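Rho GTPase-activating protein 15 (Homo sapiens, PDB 3BYI) switches off Rho-family GTPases, RAC1 among them, by stimulating GTP hydrolysis to the inactive GDP-bound state, through the all-helical RhoGAP domain seen in this chain. Local coordinates at residues Ser33-Pro36 / Trp37-Gln41; Gln67-Arg70 / Phe71-Gln75; Glu87-His90 / Val91-Gly94; Ser134-Gln137 / Lys138-Pro141. All blocks are in the same frame, centred on the assembly; numbering follows the deposited sequence.

Overall arrangement
All four contacts are local, each between side chains about a turn apart on continuous chain, and comparing them illustrates how a helical domain starts, runs and ends its helices. Interactions 1 and 3 are helix starts and largely buried: a proline opens helix 37-49, whereas an aspartate side chain caps helix 89-102. Interaction 2 is the last part of helix 63-74, apolar on one flank and charged or exposed on the other; its Leu69 and Val73 touch Phe38 of interaction 1, and Leu69 meets Val91 of interaction 3. Interaction 4, a partly exposed helix end with its centre about 31 Å and 30 Å from those of interactions 2 and 3, joins interaction 1 through Pro141 and Thr34.

Interaction 1: Ser33-Pro36 / Trp37-Gln41; sequences STVP and WFVKQ
Pro36 and Val39 lie side by side and point the same way, so that the proline ring runs alongside one branch of the valine: CG2 of Val39 sits 4.0 Å from Pro36 CB and equally far from CG of that ring. Val35 and Lys40 meet differently. Their side chains cross at a slant, with Val35 CG1 3.7 Å from CG of the Lys40 chain. Val35 CG1 reaches this position by standing anti to its own backbone nitrogen (chi1 -172°). Beyond the apolar part, the lysine bends at chi3 and carries its ammonium back toward the loop, where one water accepts from Lys40 NZ (2.9 Å) and donates to Val35 O, the latter at a short 2.5 Å to be read with caution. Both NZ and the water stand over one face of the Trp37 indole, offset toward its rim. Lys40 N donates to Pro36 O at 3.2 Å, a bond of the first helical turn. Trp37 N, still lacking a partner in the helix, is bound by the Glu31 carboxylate, which also takes the hydroxyl of Ser33. Phe99 of helix 89-102 covers both Pro36 and Val39, on the buried flank, while Thr146 of helix 141-159 packs against Val35. Together these features mark a helix N-terminus with proline at the N-cap, here starting helix 37-49 in the core of the RhoGAP domain.

Interaction 2: Gln67-Arg70 / Phe71-Gln75; sequences QKLR and FIVNQ
Leu69 and Val73 make the tight flank of this helical stretch, their side chains side by side and pointing the same way. Leu69 CD2 reaches Val73 CG2 at 3.7 Å, and the same valine methyl lies 3.3 Å from the Leu69 carbonyl oxygen. With CG anti to the backbone nitrogen (chi1 -152°), the Leu69 fork puts CD2 forward, toward Val73, and CD1 the other way along the helix. Phe38 of helix 37-49 packs on both residues, and Val91 and Ala95 of helix 89-102 add to the cover over Leu69. The backbone bonds are regular alpha-helical i to i+4 bonds, in the last part of helix 63-74 in the RhoGAP bundle: Ile72 N binds Lys68 O at 3.0 Å and nearly straight (171°), and Asn74 N binds Arg70 O at 2.8 Å. Contact is looser between Arg70 and Asn74, which slant across one another. Asn74 ND2 lies over one face of the guanidinium, 3.7 Å from Arg70 NH1, with the amide plane turned 77° from the guanidinium plane. Stronger partners elsewhere fix both groups: Arg70 forms a salt bridge with Glu102, and Asn74 OD1 accepts from the backbone nitrogens of Ile19 and Phe20. Lys68 and Phe71 are on the exposed side. The Phe71 ring leads away from the preceding turn, leaving CB as the atom that touches it, 3.5 Å from Gln67 O.

Interaction 3: Glu87-His90 / Val91-Gly94; sequences EDIH and VVTG
Thr93 turns its hydroxyl back onto the preceding turn, where OG1 donates to the carbonyl oxygen of His90 at 2.9 Å. It does so because chi1 of 61° places OG1 between the backbone nitrogen and the carbonyl carbon. Gly94 N, at 3.0 Å, reaches the same His90 oxygen from the same face of its carbonyl plane, so that one acceptor is gripped by a backbone and a side-chain donor together. The threonine hydroxyl also receives a water at 2.7 Å. That water lies in the plane of the imidazole at its edge, 2.6 Å from His90 ND1; it links the ring edge to Thr93 and probably helps set the ring's rotation. On the buried flank Ile89 bends at chi2 (63°), bringing CD1 diagonally over Val92, 3.8 Å from Val92 CB. Asp88 holds its carboxylate over the first turn: OD1 accepts from His90 N at 3.1 Å, met from above the carboxylate plane, and OD2 comes near Val91 CG2 where the two side chains cross at about a right angle. Ile56 packs on Ile89 and Thr93, while Val91 packs on Thr65 and Ile66 of helix 63-74. This is an aspartate N-cap opening helix 89-102, set beside the probable catalytic loop of the RhoGAP domain: the His90 side chain lies about 7 Å from that of Arg58, the predicted arginine finger.

Interaction 4: Ser134-Gln137 / Lys138-Pro141; sequences SLVQ and KLPP
Lys138 folds its side chain back along the end of the helix to Ser134, where NZ comes 3.5 Å from CB of the serine. The same ammonium makes a weak bond, 3.3 Å long, to Ser134 O, an oxygen that Lys138 N also approaches only weakly. The bend lies late in the chain: the lysine is extended through chi3 and turns at chi4 (77°), dropping NZ back over the backbone. A firmer bond joins Lys138 N to Leu135 O at 2.9 Å, and Leu139 N follows with Val136 O at 3.1 Å. Both have i to i+3 spacing, as expected when the chain tightens from the i to i+4 bonding of the helix. Leu139 lays its side chain against Val136, CD1 lying 3.7 Å from Val136 CA and 4.3 Å from CB of that valine. One shell out, Arg144 of helix 141-159 donates to Val136 O and more weakly to Leu139 O, tying the turn to the helix that follows. Ser134 OG is taken up by Glu130 O one turn earlier, and Phe112 of helix 110-120 touches Leu135, Lys138 and Leu139. Such tightened backbone bonding is characteristic of a helix C-terminus, here closing helix 125-138 before Pro140, at the N-cap position, leads into helix 141-159 of the RhoGAP domain.

Interaction 1: Ser33-Pro36 / Trp37-Gln41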
loop_
_atom_site.group_PDB
_atom_site.type_symbol
_atom_site.label_atom_id
_atom_site.label_comp_id
_atom_site.label_asym_id
_atom_site.label_seq_id
_atom_site.Cartn_x
_atom_site.Cartn_y
_atom_site.Cartn_z
ATOM N N SER A 33 2.598 13.907 -9.756
ATOM C CA SER A 33 2.375 13.737 -8.307
ATOM C C SER A 33 3.550 12.959 -7.696
ATOM O O SER A 33 4.427 12.493 -8.410
ATOM C CB SER A 33 1.064 12.980 -8.048
ATOM O OG SER A 33 1.119 11.626 -8.478
ATOM N N THR A 34 3.582 12.874 -6.376
ATOM C CA THR A 34 4.435 11.920 -5.671
ATOM C C THR A 34 3.593 10.929 -4.892
ATOM O O THR A 34 4.117 10.004 -4.268
ATOM C CB THR A 34 5.464 12.659 -4.800
ATOM O OG1 THR A 34 4.792 13.551 -3.915
ATOM C CG2 THR A 34 6.438 13.519 -5.710
ATOM N N VAL A 35 2.271 11.120 -4.918
ATOM C CA VAL A 35 1.344 10.138 -4.394
ATOM C C VAL A 35 0.222 9.893 -5.393
ATOM O O VAL A 35 -0.436 10.828 -5.805
ATOM C CB VAL A 35 0.710 10.594 -3.057
ATOM C CG1 VAL A 35 -0.076 9.452 -2.465
ATOM C CG2 VAL A 35 1.777 11.083 -2.089
ATOM N N PRO A 36 0.003 8.635 -5.796
ATOM C CA PRO A 36 -1.083 8.398 -6.732
ATOM C C PRO A 36 -2.458 8.820 -6.221
ATOM O O PRO A 36 -2.836 8.540 -5.090
ATOM C CB PRO A 36 -1.052 6.880 -6.942
ATOM C CG PRO A 36 0.316 6.468 -6.565
ATOM C CD PRO A 36 0.732 7.397 -5.473
ATOM N N TRP A 37 -3.203 9.482 -7.080
ATOM C CA TRP A 37 -4.588 9.854 -6.794
ATOM C C TRP A 37 -5.425 8.690 -6.271
ATOM O O TRP A 37 -6.243 8.892 -5.393
ATOM C CB TRP A 37 -5.279 10.436 -8.034
ATOM C CG TRP A 37 -4.897 11.820 -8.208
ATOM C CD1 TRP A 37 -4.067 12.334 -9.154
ATOM C CD2 TRP A 37 -5.261 12.891 -7.361
ATOM N NE1 TRP A 37 -3.901 13.668 -8.950
ATOM C CE2 TRP A 37 -4.634 14.044 -7.859
ATOM C CE3 TRP A 37 -6.070 12.992 -6.226
ATOM C CZ2 TRP A 37 -4.818 15.304 -7.283
ATOM C CZ3 TRP A 37 -6.233 14.216 -5.636
ATOM C CH2 TRP A 37 -5.607 15.367 -6.161
ATOM N N PHE A 38 -5.252 7.492 -6.833
ATOM C CA PHE A 38 -6.081 6.361 -6.424
ATOM C C PHE A 38 -5.822 5.989 -4.956
ATOM O O PHE A 38 -6.738 5.620 -4.240
ATOM C CB PHE A 38 -5.867 5.134 -7.302
ATOM C CG PHE A 38 -6.711 3.933 -6.873
ATOM C CD1 PHE A 38 -8.093 3.961 -6.981
ATOM C CD2 PHE A 38 -6.118 2.782 -6.370
ATOM C CE1 PHE A 38 -8.866 2.833 -6.638
ATOM C CE2 PHE A 38 -6.877 1.708 -6.004
ATOM C CZ PHE A 38 -8.250 1.725 -6.151
ATOM N N VAL A 39 -4.556 6.096 -4.538
ATOM C CA VAL A 39 -4.176 5.858 -3.171
ATOM C C VAL A 39 -4.849 6.889 -2.222
ATOM O O VAL A 39 -5.341 6.549 -1.153
ATOM C CB VAL A 39 -2.623 5.863 -3.000
ATOM C CG1 VAL A 39 -2.212 5.855 -1.485
ATOM C CG2 VAL A 39 -1.983 4.682 -3.772
ATOM N N LYS A 40 -4.861 8.153 -2.623
ATOM C CA LYS A 40 -5.464 9.173 -1.797
ATOM C C LYS A 40 -6.998 9.044 -1.773
ATOM O O LYS A 40 -7.637 9.309 -0.752
ATOM C CB LYS A 40 -4.991 10.544 -2.228
ATOM C CG LYS A 40 -3.497 10.767 -2.014
ATOM C CD LYS A 40 -3.065 12.245 -2.299
ATOM C CE LYS A 40 -3.157 12.631 -3.736
ATOM N NZ LYS A 40 -2.582 14.008 -4.000
ATOM N N GLN A 41 -7.597 8.640 -2.887
ATOM C CA GLN A 41 -9.037 8.388 -2.922
ATOM C C GLN A 41 -9.469 7.275 -1.974
ATOM O O GLN A 41 -10.522 7.365 -1.350
ATOM C CB GLN A 41 -9.485 7.931 -4.289
ATOM C CG GLN A 41 -9.996 8.992 -5.122
ATOM C CD GLN A 41 -10.791 8.456 -6.267
ATOM O OE1 GLN A 41 -10.234 7.862 -7.185
ATOM N NE2 GLN A 41 -12.117 8.671 -6.226
HETATM O O HOH W 1 -1.854 12.828 -6.499
#

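Interaction 2: Gln67-Arg70 / Phe71-Gln75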
loop_
_atom_site.group_PDB
_atom_site.type_symbol
_atom_site.label_atom_id
_atom_site.label_comp_id
_atom_site.label_asym_id
_atom_site.label_seq_id
_atom_site.Cartn_x
_atom_site.Cartn_y
_atom_site.Cartn_z
ATOM N N GLN A 67 -12.194 -6.322 -8.612
ATOM C CA GLN A 67 -11.713 -6.445 -9.978
ATOM C C GLN A 67 -12.407 -5.428 -10.897
ATOM O O GLN A 67 -11.777 -4.853 -11.797
ATOM C CB GLN A 67 -11.870 -7.891 -10.479
ATOM C CG GLN A 67 -10.889 -8.895 -9.815
ATOM C CD GLN A 67 -9.408 -8.760 -10.286
ATOM O OE1 GLN A 67 -9.021 -7.730 -10.795
ATOM N NE2 GLN A 67 -8.610 -9.806 -10.113
ATOM N N LYS A 68 -13.698 -5.174 -10.665
ATOM C CA LYS A 68 -14.416 -4.125 -11.419
ATOM C C LYS A 68 -13.953 -2.729 -11.054
ATOM O O LYS A 68 -13.942 -1.836 -11.898
ATOM C CB LYS A 68 -15.912 -4.123 -11.124
ATOM C CG LYS A 68 -16.672 -5.307 -11.593
ATOM C CD LYS A 68 -18.095 -5.265 -11.112
ATOM C CE LYS A 68 -18.926 -6.328 -11.811
ATOM N NZ LYS A 68 -20.211 -6.509 -11.087
ATOM N N LEU A 69 -13.640 -2.523 -9.776
ATOM C CA LEU A 69 -13.062 -1.250 -9.311
ATOM C C LEU A 69 -11.736 -0.985 -10.037
ATOM O O LEU A 69 -11.516 0.096 -10.600
ATOM C CB LEU A 69 -12.812 -1.282 -7.797
ATOM C CG LEU A 69 -12.843 0.058 -7.032
ATOM C CD1 LEU A 69 -12.512 -0.132 -5.514
ATOM C CD2 LEU A 69 -11.971 1.129 -7.643
ATOM N N ARG A 70 -10.860 -1.979 -10.018
ATOM C CA ARG A 70 -9.577 -1.932 -10.740
ATOM C C ARG A 70 -9.759 -1.620 -12.222
ATOM O O ARG A 70 -9.029 -0.809 -12.798
ATOM C CB ARG A 70 -8.881 -3.268 -10.596
ATOM C CG ARG A 70 -7.639 -3.456 -11.416
ATOM C CD ARG A 70 -7.123 -4.811 -11.129
ATOM N NE ARG A 70 -5.927 -5.146 -11.850
ATOM C CZ ARG A 70 -5.906 -5.468 -13.143
ATOM N NH1 ARG A 70 -7.017 -5.494 -13.846
ATOM N NH2 ARG A 70 -4.768 -5.782 -13.730
ATOM N N PHE A 71 -10.747 -2.257 -12.836
ATOM C CA PHE A 71 -10.985 -2.060 -14.261
ATOM C C PHE A 71 -11.378 -0.621 -14.583
ATOM O O PHE A 71 -10.870 0.003 -15.519
ATOM C CB PHE A 71 -12.108 -2.954 -14.760
ATOM C CG PHE A 71 -12.359 -2.819 -16.238
ATOM C CD1 PHE A 71 -11.644 -3.603 -17.146
ATOM C CD2 PHE A 71 -13.267 -1.887 -16.728
ATOM C CE1 PHE A 71 -11.842 -3.485 -18.512
ATOM C CE2 PHE A 71 -13.494 -1.768 -18.114
ATOM C CZ PHE A 71 -12.772 -2.569 -19.001
ATOM N N ILE A 72 -12.345 -0.117 -13.824
ATOM C CA ILE A 72 -12.795 1.268 -13.967
ATOM C C ILE A 72 -11.603 2.232 -13.826
ATOM O O ILE A 72 -11.443 3.178 -14.592
ATOM C CB ILE A 72 -13.916 1.617 -12.941
ATOM C CG1 ILE A 72 -15.263 1.006 -13.389
ATOM C CG2 ILE A 72 -14.016 3.097 -12.748
ATOM C CD1 ILE A 72 -16.379 1.063 -12.284
ATOM N N VAL A 73 -10.745 1.978 -12.851
ATOM C CA VAL A 73 -9.573 2.831 -12.629
ATOM C C VAL A 73 -8.567 2.728 -13.797
ATOM O O VAL A 73 -7.990 3.742 -14.245
ATOM C CB VAL A 73 -8.853 2.477 -11.294
ATOM C CG1 VAL A 73 -7.487 3.195 -11.163
ATOM C CG2 VAL A 73 -9.742 2.804 -10.089
ATOM N N ASN A 74 -8.351 1.505 -14.278
ATOM C CA ASN A 74 -7.494 1.278 -15.427
ATOM C C ASN A 74 -8.029 1.932 -16.715
ATOM O O ASN A 74 -7.241 2.422 -17.541
ATOM C CB ASN A 74 -7.249 -0.238 -15.657
ATOM C CG ASN A 74 -6.007 -0.768 -14.941
ATOM O OD1 ASN A 74 -5.146 -0.010 -14.532
ATOM N ND2 ASN A 74 -5.908 -2.079 -14.818
ATOM N N GLN A 75 -9.359 1.929 -16.873
ATOM C CA GLN A 75 -10.021 2.620 -17.980
ATOM C C GLN A 75 -9.931 4.137 -17.854
ATOM O O GLN A 75 -10.423 4.854 -18.717
ATOM C CB GLN A 75 -11.506 2.197 -18.086
ATOM C CG GLN A 75 -11.760 0.792 -18.670
ATOM C CD GLN A 75 -11.192 0.609 -20.073
ATOM O OE1 GLN A 75 -9.968 0.475 -20.246
ATOM N NE2 GLN A 75 -12.079 0.588 -21.088
#

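Interaction 3: Glu87-His90 / Val91-Gly94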
loop_
_atom_site.group_PDB
_atom_site.type_symbol
_atom_site.label_atom_id
_atom_site.label_comp_id
_atom_site.label_asym_id
_atom_site.label_seq_id
_atom_site.Cartn_x
_atom_site.Cartn_y
_atom_site.Cartn_z
ATOM N N GLU A 87 -20.096 0.441 -1.648
ATOM C CA GLU A 87 -20.581 0.621 -0.279
ATOM C C GLU A 87 -19.892 -0.249 0.769
ATOM O O GLU A 87 -19.802 0.127 1.918
ATOM C CB GLU A 87 -22.097 0.400 -0.199
ATOM C CG GLU A 87 -22.552 -1.035 -0.488
ATOM N N ASP A 88 -19.382 -1.396 0.359
ATOM C CA ASP A 88 -18.584 -2.244 1.251
ATOM C C ASP A 88 -17.152 -1.692 1.252
ATOM O O ASP A 88 -16.460 -1.771 0.254
ATOM C CB ASP A 88 -18.678 -3.709 0.757
ATOM C CG ASP A 88 -17.838 -4.679 1.568
ATOM O OD1 ASP A 88 -17.282 -4.294 2.598
ATOM O OD2 ASP A 88 -17.719 -5.834 1.140
ATOM N N ILE A 89 -16.752 -1.058 2.360
ATOM C CA ILE A 89 -15.417 -0.430 2.461
ATOM C C ILE A 89 -14.283 -1.451 2.351
ATOM O O ILE A 89 -13.124 -1.076 2.144
ATOM C CB ILE A 89 -15.259 0.395 3.760
ATOM C CG1 ILE A 89 -14.035 1.308 3.683
ATOM C CG2 ILE A 89 -15.247 -0.527 5.018
ATOM C CD1 ILE A 89 -14.087 2.365 2.614
ATOM N N HIS A 90 -14.592 -2.732 2.509
ATOM C CA HIS A 90 -13.579 -3.763 2.330
ATOM C C HIS A 90 -13.183 -3.977 0.849
ATOM O O HIS A 90 -12.103 -4.474 0.563
ATOM C CB HIS A 90 -14.046 -5.073 2.942
ATOM C CG HIS A 90 -14.325 -4.995 4.404
ATOM N ND1 HIS A 90 -13.373 -4.591 5.315
ATOM C CD2 HIS A 90 -15.445 -5.272 5.119
ATOM C CE1 HIS A 90 -13.891 -4.646 6.535
ATOM N NE2 HIS A 90 -15.145 -5.052 6.441
ATOM N N VAL A 91 -14.070 -3.629 -0.080
ATOM C CA VAL A 91 -13.719 -3.572 -1.506
ATOM C C VAL A 91 -12.657 -2.470 -1.762
ATOM O O VAL A 91 -11.739 -2.644 -2.572
ATOM C CB VAL A 91 -14.991 -3.365 -2.428
ATOM C CG1 VAL A 91 -14.589 -3.019 -3.885
ATOM C CG2 VAL A 91 -15.902 -4.576 -2.390
ATOM N N VAL A 92 -12.768 -1.359 -1.032
ATOM C CA VAL A 92 -11.833 -0.218 -1.151
ATOM C C VAL A 92 -10.481 -0.596 -0.572
ATOM O O VAL A 92 -9.431 -0.394 -1.215
ATOM C CB VAL A 92 -12.418 1.059 -0.492
ATOM C CG1 VAL A 92 -11.402 2.198 -0.430
ATOM C CG2 VAL A 92 -13.689 1.474 -1.230
ATOM N N THR A 93 -10.484 -1.157 0.637
ATOM C CA THR A 93 -9.233 -1.585 1.237
ATOM C C THR A 93 -8.568 -2.646 0.380
ATOM O O THR A 93 -7.375 -2.603 0.203
ATOM C CB THR A 93 -9.398 -2.172 2.631
ATOM O OG1 THR A 93 -10.242 -3.312 2.528
ATOM C CG2 THR A 93 -9.949 -1.130 3.645
ATOM N N GLY A 94 -9.354 -3.607 -0.126
ATOM C CA GLY A 94 -8.840 -4.650 -1.007
ATOM C C GLY A 94 -8.228 -4.130 -2.295
ATOM O O GLY A 94 -7.211 -4.618 -2.740
HETATM O O HOH W 2 -10.840 -4.539 4.846
#

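Interaction 4: Ser134-Gln137 / Lys138-Pro141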
loop_
_atom_site.group_PDB
_atom_site.type_symbol
_atom_site.label_atom_id
_atom_site.label_comp_id
_atom_site.label_asym_id
_atom_site.label_seq_id
_atom_site.Cartn_x
_atom_site.Cartn_y
_atom_site.Cartn_z
ATOM N N SER A 134 16.651 7.980 8.159
ATOM C CA SER A 134 17.736 8.240 7.203
ATOM C C SER A 134 17.407 7.605 5.867
ATOM O O SER A 134 17.538 8.244 4.812
ATOM C CB SER A 134 19.045 7.619 7.677
ATOM O OG SER A 134 19.461 8.181 8.898
ATOM N N LEU A 135 17.000 6.331 5.915
ATOM C CA LEU A 135 16.725 5.598 4.689
ATOM C C LEU A 135 15.528 6.154 3.938
ATOM O O LEU A 135 15.555 6.207 2.730
ATOM C CB LEU A 135 16.532 4.112 4.970
ATOM C CG LEU A 135 17.802 3.293 5.007
ATOM C CD1 LEU A 135 17.489 1.936 5.565
ATOM C CD2 LEU A 135 18.417 3.219 3.593
ATOM N N VAL A 136 14.471 6.539 4.648
ATOM C CA VAL A 136 13.289 7.134 4.009
ATOM C C VAL A 136 13.687 8.405 3.247
ATOM O O VAL A 136 13.176 8.660 2.144
ATOM C CB VAL A 136 12.150 7.429 5.038
ATOM C CG1 VAL A 136 11.050 8.373 4.434
ATOM C CG2 VAL A 136 11.558 6.119 5.528
ATOM N N GLN A 137 14.603 9.186 3.832
ATOM C CA GLN A 137 15.154 10.389 3.178
ATOM C C GLN A 137 15.977 10.070 1.923
ATOM O O GLN A 137 16.192 10.941 1.096
ATOM C CB GLN A 137 15.973 11.235 4.179
ATOM C CG GLN A 137 15.084 12.017 5.188
ATOM C CD GLN A 137 15.809 12.485 6.474
ATOM O OE1 GLN A 137 16.927 12.049 6.789
ATOM N NE2 GLN A 137 15.142 13.363 7.238
ATOM N N LYS A 138 16.447 8.837 1.774
ATOM C CA LYS A 138 17.143 8.469 0.546
ATOM C C LYS A 138 16.203 7.964 -0.558
ATOM O O LYS A 138 16.623 7.808 -1.681
ATOM C CB LYS A 138 18.260 7.456 0.810
ATOM C CG LYS A 138 19.369 7.957 1.745
ATOM C CD LYS A 138 20.339 6.817 2.133
ATOM C CE LYS A 138 21.315 7.228 3.242
ATOM N NZ LYS A 138 20.681 7.233 4.619
ATOM N N LEU A 139 14.936 7.721 -0.249
ATOM C CA LEU A 139 14.020 7.155 -1.250
ATOM C C LEU A 139 13.632 8.123 -2.373
ATOM O O LEU A 139 13.704 9.343 -2.212
ATOM C CB LEU A 139 12.751 6.678 -0.591
ATOM C CG LEU A 139 12.798 5.444 0.282
ATOM C CD1 LEU A 139 11.588 5.488 1.203
ATOM C CD2 LEU A 139 12.837 4.167 -0.566
ATOM N N PRO A 140 13.189 7.582 -3.517
ATOM C CA PRO A 140 12.664 8.477 -4.527
ATOM C C PRO A 140 11.387 9.126 -3.969
ATOM O O PRO A 140 10.614 8.475 -3.256
ATOM C CB PRO A 140 12.354 7.544 -5.700
ATOM C CG PRO A 140 13.056 6.285 -5.408
ATOM C CD PRO A 140 13.093 6.177 -3.941
ATOM N N PRO A 141 11.178 10.410 -4.244
ATOM C CA PRO A 141 10.043 11.068 -3.571
ATOM C C PRO A 141 8.674 10.355 -3.673
ATOM O O PRO A 141 7.898 10.417 -2.731
ATOM C CB PRO A 141 9.993 12.456 -4.230
ATOM C CG PRO A 141 11.381 12.663 -4.776
ATOM C CD PRO A 141 11.921 11.323 -5.128
#